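Local coordinates for periplasmic binding protein (Veillonella parvula, PDB 4N01), which probably binds a small solute in the periplasm, perhaps an iron chelate or corrinoid as related binding proteins do, and delivers it to a membrane transporter, at residues T55-K60 against K149-I154; A62-V67 against K124-T129; L80-K85 against E177-K182. All coordinates share one frame; numbering follows the deposited sequence.

From the N terminus, strand 53-59 of a two-stranded hairpin enters interaction 1 and meets residues 149-154 on an outer strand of the five-stranded parallel sheet, closing a loop of 88 residues. Interaction 2 falls wholly within that loop: residues 62-67, next after the hairpin, pair with 124-129 in the middle of the same sheet. Interaction 3 crosses both, because 80-85 lies inside these loops and its partner 177-182 lies beyond them, where helix 165-178 turns into helix 182-203. The backbone joins neighbours directly: Asn-151 O meets Ala-128 N, and Ala-66 N meets Lys-85 O. Together they tie hairpin, sheet and helix ends into one lobe.

Interaction 1: residues T55-K60 against K149-I154; sequences TDFAVK and KVNIWI
Phe-57 and Asn-151 both turn their CG beside the backbone N and opposite the carbonyl carbon (chi1 -61° in Phe-57), which sets the phenyl ring over the backbone at Asn-151 and Ile-152 and brings the amide up to its rim. The two side chains run past each other in opposite directions with ring and amide planes 85° apart, and Asn-151 OD1 comes in near the ring plane, 3.3 Å from Phe-57 CD1. One face of the ring lies over the backbone: Ile-152 O sits 3.5 Å from Phe-57 CE2, and the same carbonyl accepts a hydrogen bond from Trp-46 NE1. Thr-55 CG2 lies over the opposite face, toward the rim. This is the N-terminal hairpin crossing an outer strand of the parallel sheet: the short axes of 55-59 and 151-153 make an angle of 102°, and the hairpin does not extend the sheet edge. Polar links between the segments run through two waters. One accepts from Ala-58 N and donates to Asn-151 OD1 at 2.7 Å; the other accepts from Asn-151 ND2 at 3.0 Å and donates to Ala-58 O. Further along, Asn-151 ND2 lies 3.5 Å from Val-59 CG1, a methyl of a side chain that also touches Ile-178.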
ATOM      1  N   THR A  55       0.501  19.623 -14.156  1.00 26.46           N
ATOM      2  CA  THR A  55       0.810  19.224 -15.527  1.00 25.28           C
ATOM      3  C   THR A  55      -0.259  18.264 -16.071  1.00 25.36           C
ATOM      4  O   THR A  55      -0.704  17.344 -15.373  1.00 22.19           O
ATOM      5  CB  THR A  55       2.208  18.563 -15.604  1.00 28.99           C
ATOM      6  OG1 THR A  55       3.179  19.441 -15.020  1.00 33.78           O
ATOM      7  CG2 THR A  55       2.605  18.265 -17.054  1.00 28.14           C
ATOM      8  N   ASP A  56      -0.684  18.491 -17.311  1.00 22.16           N
ATOM      9  CA  ASP A  56      -1.634  17.590 -17.957  1.00 23.61           C
ATOM     10  C   ASP A  56      -0.877  16.561 -18.779  1.00 26.97           C
ATOM     11  O   ASP A  56       0.074  16.900 -19.482  1.00 27.63           O
ATOM     12  CB  ASP A  56      -2.606  18.363 -18.848  1.00 23.86           C
ATOM     13  CG  ASP A  56      -3.601  19.178 -18.047  1.00 34.02           C
ATOM     14  OD1 ASP A  56      -4.044  18.690 -16.983  1.00 32.16           O
ATOM     15  OD2 ASP A  56      -3.934  20.309 -18.463  1.00 38.65           O
ATOM     16  N   PHE A  57      -1.299  15.305 -18.679  1.00 18.75           N
ATOM     17  CA  PHE A  57      -0.658  14.216 -19.420  1.00 21.76           C
ATOM     18  C   PHE A  57      -1.659  13.499 -20.326  1.00 22.45           C
ATOM     19  O   PHE A  57      -2.861  13.474 -20.039  1.00 19.67           O
ATOM     20  CB  PHE A  57      -0.047  13.195 -18.446  1.00 18.54           C
ATOM     21  CG  PHE A  57       1.018  13.767 -17.540  1.00 18.08           C
ATOM     22  CD1 PHE A  57       2.324  13.934 -17.999  1.00 21.48           C
ATOM     23  CD2 PHE A  57       0.718  14.130 -16.236  1.00 22.89           C
ATOM     24  CE1 PHE A  57       3.310  14.456 -17.166  1.00 22.92           C
ATOM     25  CE2 PHE A  57       1.700  14.652 -15.389  1.00 22.31           C
ATOM     26  CZ  PHE A  57       2.995  14.811 -15.852  1.00 25.05           C
ATOM     27  N   ALA A  58      -1.164  12.909 -21.413  1.00 21.93           N
ATOM     28  CA  ALA A  58      -2.008  12.109 -22.301  1.00 19.02           C
ATOM     29  C   ALA A  58      -1.194  11.036 -23.003  1.00 25.57           C
ATOM     30  O   ALA A  58      -0.032  11.260 -23.321  1.00 25.80           O
ATOM     31  CB  ALA A  58      -2.690  12.994 -23.331  1.00 18.50           C
ATOM     32  N   VAL A  59      -1.807   9.876 -23.245  1.00 22.17           N
ATOM     33  CA  VAL A  59      -1.214   8.860 -24.114  1.00 20.46           C
ATOM     34  C   VAL A  59      -2.249   8.315 -25.088  1.00 26.35           C
ATOM     35  O   VAL A  59      -3.432   8.229 -24.763  1.00 24.61           O
ATOM     36  CB  VAL A  59      -0.581   7.689 -23.319  1.00 26.73           C
ATOM     37  CG1 VAL A  59       0.524   8.202 -22.409  1.00 26.57           C
ATOM     38  CG2 VAL A  59      -1.646   6.947 -22.507  1.00 26.67           C
ATOM     39  N   LYS A  60      -1.798   7.964 -26.286  1.00 20.78           N
ATOM     40  CA  LYS A  60      -2.668   7.377 -27.300  1.00 20.94           C
ATOM     41  C   LYS A  60      -2.282   5.922 -27.552  1.00 24.09           C
ATOM     42  O   LYS A  60      -2.915   5.232 -28.351  1.00 23.86           O
ATOM     43  CB  LYS A  60      -2.561   8.167 -28.611  1.00 21.67           C
ATOM     44  CG  LYS A  60      -3.018   9.599 -28.491  1.00 27.48           C
ATOM     45  CD  LYS A  60      -2.085  10.536 -29.245  1.00 38.99           C
ATOM     46  CE  LYS A  60      -2.267  10.439 -30.736  1.00 41.67           C
ATOM     47  NZ  LYS A  60      -1.304  11.314 -31.471  1.00 41.64           N
ATOM     48  N   LYS A 149      10.114  14.861 -21.377  1.00 36.71           N
ATOM     49  CA  LYS A 149       8.902  14.286 -21.973  1.00 31.57           C
ATOM     50  C   LYS A 149       8.419  12.987 -21.324  1.00 30.54           C
ATOM     51  O   LYS A 149       7.614  12.256 -21.904  1.00 30.59           O
ATOM     52  CB  LYS A 149       9.069  14.091 -23.487  1.00 34.43           C
ATOM     53  CG  LYS A 149       9.466  15.353 -24.247  1.00 40.86           C
ATOM     54  CD  LYS A 149       9.845  15.022 -25.688  1.00 49.78           C
ATOM     55  CE  LYS A 149      10.024  16.278 -26.533  1.00 55.76           C
ATOM     56  NZ  LYS A 149      10.448  15.955 -27.924  1.00 57.79           N
ATOM     57  N   VAL A 150       8.888  12.702 -20.115  1.00 28.00           N
ATOM     58  CA  VAL A 150       8.386  11.549 -19.376  1.00 25.21           C
ATOM     59  C   VAL A 150       6.990  11.860 -18.828  1.00 26.44           C
ATOM     60  O   VAL A 150       6.783  12.920 -18.231  1.00 27.16           O
ATOM     61  CB  VAL A 150       9.322  11.192 -18.192  1.00 28.58           C
ATOM     62  CG1 VAL A 150       8.745  10.041 -17.361  1.00 21.28           C
ATOM     63  CG2 VAL A 150      10.725  10.857 -18.703  1.00 33.89           C
ATOM     64  N   ASN A 151       6.040  10.949 -19.040  1.00 20.42           N
ATOM     65  CA  ASN A 151       4.711  11.045 -18.431  1.00 19.28           C
ATOM     66  C   ASN A 151       4.724  10.452 -17.028  1.00 19.73           C
ATOM     67  O   ASN A 151       5.190   9.326 -16.836  1.00 21.75           O
ATOM     68  CB  ASN A 151       3.683  10.301 -19.293  1.00 25.04           C
ATOM     69  CG  ASN A 151       3.423  10.996 -20.625  1.00 22.78           C
ATOM     70  OD1 ASN A 151       3.296  12.221 -20.676  1.00 26.43           O
ATOM     71  ND2 ASN A 151       3.352  10.221 -21.704  1.00 23.15           N
ATOM     72  N   ILE A 152       4.210  11.193 -16.046  1.00 20.39           N
ATOM     73  CA  ILE A 152       4.203  10.716 -14.671  1.00 18.40           C
ATOM     74  C   ILE A 152       2.772  10.457 -14.234  1.00 18.18           C
ATOM     75  O   ILE A 152       1.890  11.296 -14.442  1.00 22.02           O
ATOM     76  CB  ILE A 152       4.809  11.756 -13.712  1.00 19.53           C
ATOM     77  CG1 ILE A 152       6.225  12.121 -14.158  1.00 23.14           C
ATOM     78  CG2 ILE A 152       4.823  11.221 -12.285  1.00 19.63           C
ATOM     79  CD1 ILE A 152       6.863  13.234 -13.334  1.00 26.01           C
ATOM     80  N   TRP A 153       2.537   9.298 -13.630  1.00 15.10           N
ATOM     81  CA  TRP A 153       1.211   8.946 -13.132  1.00 17.08           C
ATOM     82  C   TRP A 153       1.334   8.411 -11.727  1.00 16.87           C
ATOM     83  O   TRP A 153       2.195   7.574 -11.454  1.00 18.42           O
ATOM     84  CB  TRP A 153       0.584   7.858 -14.004  1.00 17.84           C
ATOM     85  CG  TRP A 153      -0.749   7.417 -13.493  1.00 17.59           C
ATOM     86  CD1 TRP A 153      -1.929   8.089 -13.608  1.00 20.56           C
ATOM     87  CD2 TRP A 153      -1.038   6.212 -12.771  1.00 17.69           C
ATOM     88  NE1 TRP A 153      -2.937   7.374 -13.008  1.00 20.44           N
ATOM     89  CE2 TRP A 153      -2.416   6.217 -12.489  1.00 16.93           C
ATOM     90  CE3 TRP A 153      -0.264   5.130 -12.339  1.00 17.84           C
ATOM     91  CZ2 TRP A 153      -3.043   5.181 -11.793  1.00 16.05           C
ATOM     92  CZ3 TRP A 153      -0.887   4.097 -11.653  1.00 21.60           C
ATOM     93  CH2 TRP A 153      -2.265   4.133 -11.389  1.00 18.30           C
ATOM     94  N   ILE A 154       0.467   8.874 -10.835  1.00 16.10           N
ATOM     95  CA  ILE A 154       0.481   8.407  -9.447  1.00 16.21           C
ATOM     96  C   ILE A 154      -0.911   7.924  -9.063  1.00 14.75           C
ATOM     97  O   ILE A 154      -1.892   8.642  -9.287  1.00 16.89           O
ATOM     98  CB  ILE A 154       0.880   9.550  -8.491  1.00 20.79           C
ATOM     99  CG1 ILE A 154       2.298  10.031  -8.823  1.00 24.54           C
ATOM    100  CG2 ILE A 154       0.792   9.094  -7.029  1.00 20.04           C
ATOM    101  CD1 ILE A 154       2.685  11.300  -8.103  1.00 28.84           C
TER
HETATM  102  O   HOH W   1       1.573  13.771 -22.050  1.00 24.23           O
HETATM  103  O   HOH W   2       3.014  11.463 -24.452  1.00 36.34           O

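Interaction 2: residues A62-V67 against K124-T129; sequences APTHAV and KPDFAT
Asp-126 reaches across to the backbone of Thr-64 and His-65 with its carboxylate, the main side-chain hydrogen bonding between 62-67 and 124-129. Its CG stands between backbone N and carbonyl carbon (chi1 58°), which carries the group over to residues 64-65 on the neighbouring segment. Thr-64 N gives a nearly straight bond to the syn lone pair of Asp-126 OD2 (3.0 Å, 171° at hydrogen). His-65 N approaches Asp-126 OD1 from above the carboxylate plane at 3.0 Å, with a more bent bond, and adds a weak one to OD2. A water donates to Asp-126 OD2 and also meets Thr-64 OG1; that hydroxyl lies in the plane of the His-65 ring, hydrogen-bonded to its ND1 at 2.8 Å, which would favour this rotation of the imidazole.

Between backbones, Asp-126 N donates to His-65 O, Val-67 N to Phe-127 O at 2.8 Å and Thr-129 N to Val-67 O at 3.0 Å. CA-H...O contacts from Pro-125, Ala-66 and Ala-128 fill in between these bonds.

Apolar contacts lie on both sides of the sheet. On the side of Ala-66 and Phe-127, Pro-63 CB packs 3.6 Å from Phe-127 CB, and Ala-66 CB lies against Phe-127 CD2; Ile-178 of helix 165-178 packs on Pro-63 and Phe-127, while Phe-179 and Met-77 meet Ala-66. On the other side, Val-67 CG2 and Pro-125 CB run alongside each other, 3.8 Å apart, under Phe-120 of helix 117-121. Adjacent parallel strands within a sheet with helices on both faces are characteristic of the alpha/beta lobe of periplasmic binding proteins.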
ATOM      1  N   ALA A  62       0.185   2.487 -25.476  1.00 18.52           N
ATOM      2  CA  ALA A  62       0.809   2.081 -24.223  1.00 18.64           C
ATOM      3  C   ALA A  62       2.272   2.511 -24.169  1.00 22.70           C
ATOM      4  O   ALA A  62       2.995   2.375 -25.157  1.00 20.08           O
ATOM      5  CB  ALA A  62       0.696   0.575 -24.040  1.00 18.66           C
ATOM      6  N   PRO A  63       2.712   3.035 -23.013  1.00 19.83           N
ATOM      7  CA  PRO A  63       4.140   3.317 -22.805  1.00 21.62           C
ATOM      8  C   PRO A  63       4.952   2.043 -23.014  1.00 22.80           C
ATOM      9  O   PRO A  63       4.448   0.955 -22.730  1.00 19.02           O
ATOM     10  CB  PRO A  63       4.199   3.726 -21.331  1.00 23.20           C
ATOM     11  CG  PRO A  63       2.833   4.317 -21.059  1.00 21.37           C
ATOM     12  CD  PRO A  63       1.885   3.458 -21.867  1.00 17.86           C
ATOM     13  N   THR A  64       6.179   2.160 -23.516  1.00 20.18           N
ATOM     14  CA  THR A  64       6.970   0.976 -23.824  1.00 19.18           C
ATOM     15  C   THR A  64       8.225   0.899 -22.969  1.00 21.63           C
ATOM     16  O   THR A  64       8.905  -0.130 -22.951  1.00 22.84           O
ATOM     17  CB  THR A  64       7.390   0.966 -25.290  1.00 22.13           C
ATOM     18  OG1 THR A  64       8.283   2.061 -25.530  1.00 25.53           O
ATOM     19  CG2 THR A  64       6.173   1.091 -26.181  1.00 24.95           C
ATOM     20  N   HIS A  65       8.543   2.001 -22.294  1.00 19.56           N
ATOM     21  CA  HIS A  65       9.706   2.073 -21.413  1.00 21.75           C
ATOM     22  C   HIS A  65       9.329   2.651 -20.046  1.00 23.68           C
ATOM     23  O   HIS A  65       9.841   3.700 -19.637  1.00 20.18           O
ATOM     24  CB  HIS A  65      10.806   2.921 -22.047  1.00 28.16           C
ATOM     25  CG  HIS A  65      11.496   2.253 -23.192  1.00 32.07           C
ATOM     26  ND1 HIS A  65      10.850   1.942 -24.379  1.00 33.48           N
ATOM     27  CD2 HIS A  65      12.765   1.815 -23.340  1.00 37.90           C
ATOM     28  CE1 HIS A  65      11.696   1.355 -25.197  1.00 37.47           C
ATOM     29  NE2 HIS A  65      12.872   1.261 -24.593  1.00 38.10           N
ATOM     30  N   ALA A  66       8.442   1.959 -19.339  1.00 19.44           N
ATOM     31  CA  ALA A  66       7.907   2.467 -18.080  1.00 18.48           C
ATOM     32  C   ALA A  66       8.848   2.158 -16.919  1.00 18.69           C
ATOM     33  O   ALA A  66       9.457   1.083 -16.879  1.00 20.48           O
ATOM     34  CB  ALA A  66       6.549   1.861 -17.816  1.00 17.78           C
ATOM     35  N   VAL A  67       8.977   3.106 -15.995  1.00 18.82           N
ATOM     36  CA  VAL A  67       9.804   2.916 -14.812  1.00 19.08           C
ATOM     37  C   VAL A  67       8.938   3.037 -13.572  1.00 21.35           C
ATOM     38  O   VAL A  67       8.198   4.013 -13.408  1.00 19.26           O
ATOM     39  CB  VAL A  67      10.951   3.948 -14.722  1.00 20.00           C
ATOM     40  CG1 VAL A  67      11.635   3.871 -13.354  1.00 20.47           C
ATOM     41  CG2 VAL A  67      11.975   3.719 -15.857  1.00 20.72           C
ATOM     42  N   LYS A 124      16.043   5.229 -21.133  1.00 27.41           N
ATOM     43  CA  LYS A 124      15.147   5.969 -22.023  1.00 33.96           C
ATOM     44  C   LYS A 124      13.681   5.866 -21.609  1.00 27.10           C
ATOM     45  O   LYS A 124      12.848   5.442 -22.417  1.00 25.39           O
ATOM     46  CB  LYS A 124      15.294   5.476 -23.469  1.00 26.92           C
ATOM     47  CG  LYS A 124      16.726   5.232 -23.904  1.00 36.10           C
ATOM     48  CD  LYS A 124      16.766   4.665 -25.318  1.00 47.38           C
ATOM     49  CE  LYS A 124      18.186   4.329 -25.754  1.00 53.64           C
ATOM     50  NZ  LYS A 124      18.202   3.605 -27.061  1.00 58.23           N
ATOM     51  N   PRO A 125      13.356   6.263 -20.365  1.00 25.36           N
ATOM     52  CA  PRO A 125      11.984   6.096 -19.870  1.00 25.21           C
ATOM     53  C   PRO A 125      11.008   7.011 -20.596  1.00 27.14           C
ATOM     54  O   PRO A 125      11.399   8.094 -21.043  1.00 21.93           O
ATOM     55  CB  PRO A 125      12.090   6.533 -18.408  1.00 22.23           C
ATOM     56  CG  PRO A 125      13.213   7.527 -18.407  1.00 27.71           C
ATOM     57  CD  PRO A 125      14.200   7.005 -19.407  1.00 24.95           C
ATOM     58  N   ASP A 126       9.752   6.585 -20.706  1.00 22.82           N
ATOM     59  CA  ASP A 126       8.722   7.430 -21.299  1.00 20.55           C
ATOM     60  C   ASP A 126       7.540   7.583 -20.348  1.00 22.62           C
ATOM     61  O   ASP A 126       6.633   8.383 -20.587  1.00 21.76           O
ATOM     62  CB  ASP A 126       8.281   6.903 -22.676  1.00 23.02           C
ATOM     63  CG  ASP A 126       7.754   5.464 -22.638  1.00 30.15           C
ATOM     64  OD1 ASP A 126       7.760   4.823 -21.563  1.00 26.12           O
ATOM     65  OD2 ASP A 126       7.351   4.961 -23.715  1.00 28.82           O
ATOM     66  N   PHE A 127       7.586   6.836 -19.248  1.00 17.84           N
ATOM     67  CA  PHE A 127       6.511   6.831 -18.260  1.00 16.93           C
ATOM     68  C   PHE A 127       7.116   6.466 -16.913  1.00 21.33           C
ATOM     69  O   PHE A 127       7.968   5.578 -16.841  1.00 17.62           O
ATOM     70  CB  PHE A 127       5.461   5.791 -18.661  1.00 16.12           C
ATOM     71  CG  PHE A 127       4.330   5.623 -17.673  1.00 16.08           C
ATOM     72  CD1 PHE A 127       3.149   6.328 -17.829  1.00 16.06           C
ATOM     73  CD2 PHE A 127       4.438   4.727 -16.614  1.00 19.92           C
ATOM     74  CE1 PHE A 127       2.092   6.160 -16.933  1.00 15.44           C
ATOM     75  CE2 PHE A 127       3.381   4.548 -15.711  1.00 17.41           C
ATOM     76  CZ  PHE A 127       2.209   5.268 -15.878  1.00 16.42           C
ATOM     77  N   ALA A 128       6.689   7.145 -15.851  1.00 16.72           N
ATOM     78  CA  ALA A 128       7.192   6.825 -14.515  1.00 16.37           C
ATOM     79  C   ALA A 128       6.039   6.850 -13.542  1.00 17.54           C
ATOM     80  O   ALA A 128       5.136   7.671 -13.688  1.00 18.14           O
ATOM     81  CB  ALA A 128       8.260   7.816 -14.089  1.00 17.54           C
ATOM     82  N   THR A 129       6.063   5.950 -12.560  1.00 17.14           N
ATOM     83  CA  THR A 129       5.019   5.917 -11.538  1.00 14.77           C
ATOM     84  C   THR A 129       5.635   5.520 -10.203  1.00 18.11           C
ATOM     85  O   THR A 129       6.729   4.956 -10.170  1.00 20.74           O
ATOM     86  CB  THR A 129       3.899   4.920 -11.908  1.00 16.97           C
ATOM     87  OG1 THR A 129       2.857   4.972 -10.916  1.00 18.95           O
ATOM     88  CG2 THR A 129       4.454   3.500 -11.985  1.00 16.33           C
TER
HETATM   89  O   HOH W   3       9.338   5.171 -25.668  1.00 32.33           O

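Interaction 3: residues L80-K85 against E177-K182; sequences LGLDDK and EIFGVK
The Phe-179 ring carries Leu-82 CD1 over one face, a CH-pi contact with the methyl 4.0 Å from the ring centroid and 26° off its normal. The methyl is displaced toward the rim where the ring joins its own CB, and the atom nearest to Leu-82 CD1 is Phe-179 CG at 3.6 Å. Lys-85 CB comes obliquely to Phe-179 CE1 at 3.9 Å, so the aliphatic root of the lysine, and not its amine, does the touching. Beyond the two segments the Phe-179 ring meets that of Phe-127 edge-to-face, and Met-77 and Pro-63 also pack against it.

Leu-82 serves two partners with its fork. While CD1 lies on the ring, Leu-82 CD2 reaches Phe-179 CB at 3.8 Å and Val-181 CG2 at 4.1 Å; the leucine and valine slide past each other in opposite directions. Val-181 holds CG2 between its backbone N and carbonyl carbon, with CG1 opposite the carbonyl carbon (chi1 -64°). Val-181 CG2 also lies more loosely near Leu-80 CB, at 4.4 Å.

Both segments include the end of a helix or the turn just after it. Gly-81 follows helix 71-79 and Gly-180 follows helix 165-178, each with positive phi in a Schellman motif, while Val-181 is the N-cap residue of helix 182-203. The contact thus joins the turn leading into strand 86-90 to the junction of two consecutive helices. With methyl, methylene and ring carbons as the chief contacts and no hydrogen bonds between the segments, cohesion here probably rests mainly on burial of apolar surface, while some backbone groups of the turns are bonded locally, as Lys-85 N to Leu-82 O and Gly-180 N to Glu-177 O.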
ATOM      1  N   LEU A  80      -0.939  -6.559 -13.807  1.00 17.61           N
ATOM      2  CA  LEU A  80      -1.621  -6.323 -15.085  1.00 18.67           C
ATOM      3  C   LEU A  80      -0.858  -6.946 -16.260  1.00 22.21           C
ATOM      4  O   LEU A  80      -1.237  -6.770 -17.419  1.00 21.54           O
ATOM      5  CB  LEU A  80      -1.827  -4.820 -15.333  1.00 16.19           C
ATOM      6  CG  LEU A  80      -2.772  -4.119 -14.350  1.00 22.54           C
ATOM      7  CD1 LEU A  80      -3.001  -2.669 -14.749  1.00 24.45           C
ATOM      8  CD2 LEU A  80      -4.086  -4.857 -14.293  1.00 20.35           C
ATOM      9  N   GLY A  81       0.213  -7.672 -15.956  1.00 18.18           N
ATOM     10  CA  GLY A  81       0.981  -8.372 -16.971  1.00 18.92           C
ATOM     11  C   GLY A  81       1.869  -7.478 -17.816  1.00 21.77           C
ATOM     12  O   GLY A  81       2.121  -7.765 -18.986  1.00 20.81           O
ATOM     13  N   LEU A  82       2.371  -6.400 -17.218  1.00 20.53           N
ATOM     14  CA  LEU A  82       3.040  -5.354 -17.984  1.00 18.93           C
ATOM     15  C   LEU A  82       4.569  -5.416 -18.037  1.00 21.97           C
ATOM     16  O   LEU A  82       5.200  -4.437 -18.417  1.00 21.61           O
ATOM     17  CB  LEU A  82       2.600  -3.975 -17.477  1.00 16.61           C
ATOM     18  CG  LEU A  82       1.109  -3.704 -17.680  1.00 16.67           C
ATOM     19  CD1 LEU A  82       0.744  -2.360 -17.070  1.00 19.59           C
ATOM     20  CD2 LEU A  82       0.740  -3.750 -19.171  1.00 20.09           C
ATOM     21  N   ASP A  83       5.176  -6.546 -17.684  1.00 19.17           N
ATOM     22  CA  ASP A  83       6.640  -6.587 -17.627  1.00 18.46           C
ATOM     23  C   ASP A  83       7.315  -6.252 -18.963  1.00 21.93           C
ATOM     24  O   ASP A  83       8.395  -5.663 -18.977  1.00 20.71           O
ATOM     25  CB  ASP A  83       7.166  -7.922 -17.060  1.00 27.02           C
ATOM     26  CG  ASP A  83       6.930  -9.096 -17.993  1.00 36.06           C
ATOM     27  OD1 ASP A  83       5.969  -9.853 -17.761  1.00 40.77           O
ATOM     28  OD2 ASP A  83       7.709  -9.278 -18.954  1.00 43.27           O
ATOM     29  N   ASP A  84       6.680  -6.594 -20.079  1.00 25.64           N
ATOM     30  CA  ASP A  84       7.263  -6.282 -21.388  1.00 24.45           C
ATOM     31  C   ASP A  84       7.323  -4.779 -21.677  1.00 27.51           C
ATOM     32  O   ASP A  84       8.104  -4.334 -22.530  1.00 30.01           O
ATOM     33  CB  ASP A  84       6.508  -6.986 -22.518  1.00 32.52           C
ATOM     34  CG  ASP A  84       7.088  -6.668 -23.892  1.00 59.25           C
ATOM     35  OD1 ASP A  84       8.301  -6.917 -24.109  1.00 61.25           O
ATOM     36  OD2 ASP A  84       6.342  -6.146 -24.753  1.00 70.04           O
ATOM     37  N   LYS A  85       6.510  -4.000 -20.966  1.00 18.57           N
ATOM     38  CA  LYS A  85       6.474  -2.552 -21.165  1.00 23.36           C
ATOM     39  C   LYS A  85       7.344  -1.798 -20.155  1.00 23.51           C
ATOM     40  O   LYS A  85       7.354  -0.561 -20.139  1.00 20.63           O
ATOM     41  CB  LYS A  85       5.029  -2.049 -21.063  1.00 21.50           C
ATOM     42  CG  LYS A  85       4.064  -2.732 -22.029  1.00 26.22           C
ATOM     43  CD  LYS A  85       4.452  -2.457 -23.475  1.00 29.76           C
ATOM     44  CE  LYS A  85       3.543  -3.210 -24.440  1.00 39.29           C
ATOM     45  NZ  LYS A  85       2.465  -2.354 -25.011  1.00 47.23           N
ATOM     46  N   GLU A 177      -6.074   1.216 -18.459  1.00 19.29           N
ATOM     47  CA  GLU A 177      -6.405   2.031 -19.625  1.00 17.86           C
ATOM     48  C   GLU A 177      -5.148   2.652 -20.246  1.00 15.27           C
ATOM     49  O   GLU A 177      -4.990   2.657 -21.466  1.00 18.71           O
ATOM     50  CB  GLU A 177      -7.421   3.114 -19.249  1.00 19.15           C
ATOM     51  CG  GLU A 177      -8.795   2.549 -18.893  1.00 22.11           C
ATOM     52  CD  GLU A 177      -9.746   3.586 -18.309  1.00 36.40           C
ATOM     53  OE1 GLU A 177      -9.272   4.574 -17.696  1.00 32.33           O
ATOM     54  OE2 GLU A 177     -10.978   3.404 -18.448  1.00 44.75           O
ATOM     55  N   ILE A 178      -4.258   3.176 -19.407  1.00 14.64           N
ATOM     56  CA  ILE A 178      -3.018   3.786 -19.902  1.00 17.62           C
ATOM     57  C   ILE A 178      -2.212   2.790 -20.735  1.00 18.82           C
ATOM     58  O   ILE A 178      -1.607   3.147 -21.761  1.00 19.76           O
ATOM     59  CB  ILE A 178      -2.137   4.319 -18.729  1.00 18.48           C
ATOM     60  CG1 ILE A 178      -2.821   5.498 -18.026  1.00 19.45           C
ATOM     61  CG2 ILE A 178      -0.767   4.765 -19.240  1.00 16.42           C
ATOM     62  CD1 ILE A 178      -2.147   5.902 -16.697  1.00 16.41           C
ATOM     63  N   PHE A 179      -2.233   1.526 -20.322  1.00 16.09           N
ATOM     64  CA  PHE A 179      -1.406   0.521 -20.981  1.00 16.02           C
ATOM     65  C   PHE A 179      -2.158  -0.346 -21.978  1.00 16.82           C
ATOM     66  O   PHE A 179      -1.634  -1.356 -22.442  1.00 17.51           O
ATOM     67  CB  PHE A 179      -0.664  -0.322 -19.931  1.00 18.30           C
ATOM     68  CG  PHE A 179       0.551   0.370 -19.379  1.00 18.24           C
ATOM     69  CD1 PHE A 179       1.799   0.168 -19.967  1.00 16.34           C
ATOM     70  CD2 PHE A 179       0.441   1.270 -18.324  1.00 14.70           C
ATOM     71  CE1 PHE A 179       2.921   0.828 -19.485  1.00 19.33           C
ATOM     72  CE2 PHE A 179       1.552   1.938 -17.840  1.00 18.62           C
ATOM     73  CZ  PHE A 179       2.799   1.713 -18.424  1.00 18.65           C
ATOM     74  N   GLY A 180      -3.373   0.064 -22.330  1.00 19.08           N
ATOM     75  CA  GLY A 180      -4.154  -0.658 -23.322  1.00 19.33           C
ATOM     76  C   GLY A 180      -4.574  -2.054 -22.888  1.00 22.51           C
ATOM     77  O   GLY A 180      -4.811  -2.921 -23.734  1.00 22.05           O
ATOM     78  N   VAL A 181      -4.676  -2.276 -21.578  1.00 20.81           N
ATOM     79  CA  VAL A 181      -5.129  -3.563 -21.055  1.00 17.23           C
ATOM     80  C   VAL A 181      -6.281  -3.407 -20.058  1.00 18.00           C
ATOM     81  O   VAL A 181      -6.318  -4.070 -19.014  1.00 18.04           O
ATOM     82  CB  VAL A 181      -3.967  -4.371 -20.418  1.00 17.11           C
ATOM     83  CG1 VAL A 181      -2.932  -4.733 -21.477  1.00 22.10           C
ATOM     84  CG2 VAL A 181      -3.310  -3.581 -19.283  1.00 15.97           C
ATOM     85  N   LYS A 182      -7.223  -2.524 -20.374  1.00 19.61           N
ATOM     86  CA  LYS A 182      -8.378  -2.310 -19.492  1.00 17.45           C
ATOM     87  C   LYS A 182      -9.141  -3.598 -19.109  1.00 18.28           C
ATOM     88  O   LYS A 182      -9.499  -3.764 -17.935  1.00 18.37           O
ATOM     89  CB  LYS A 182      -9.331  -1.246 -20.061  1.00 18.72           C
ATOM     90  CG  LYS A 182     -10.430  -0.816 -19.089  1.00 22.53           C
ATOM     91  CD  LYS A 182     -11.402   0.187 -19.716  1.00 28.12           C
ATOM     92  CE  LYS A 182     -12.575   0.463 -18.780  1.00 33.96           C
ATOM     93  NZ  LYS A 182     -13.743   1.035 -19.521  1.00 40.20           N
TER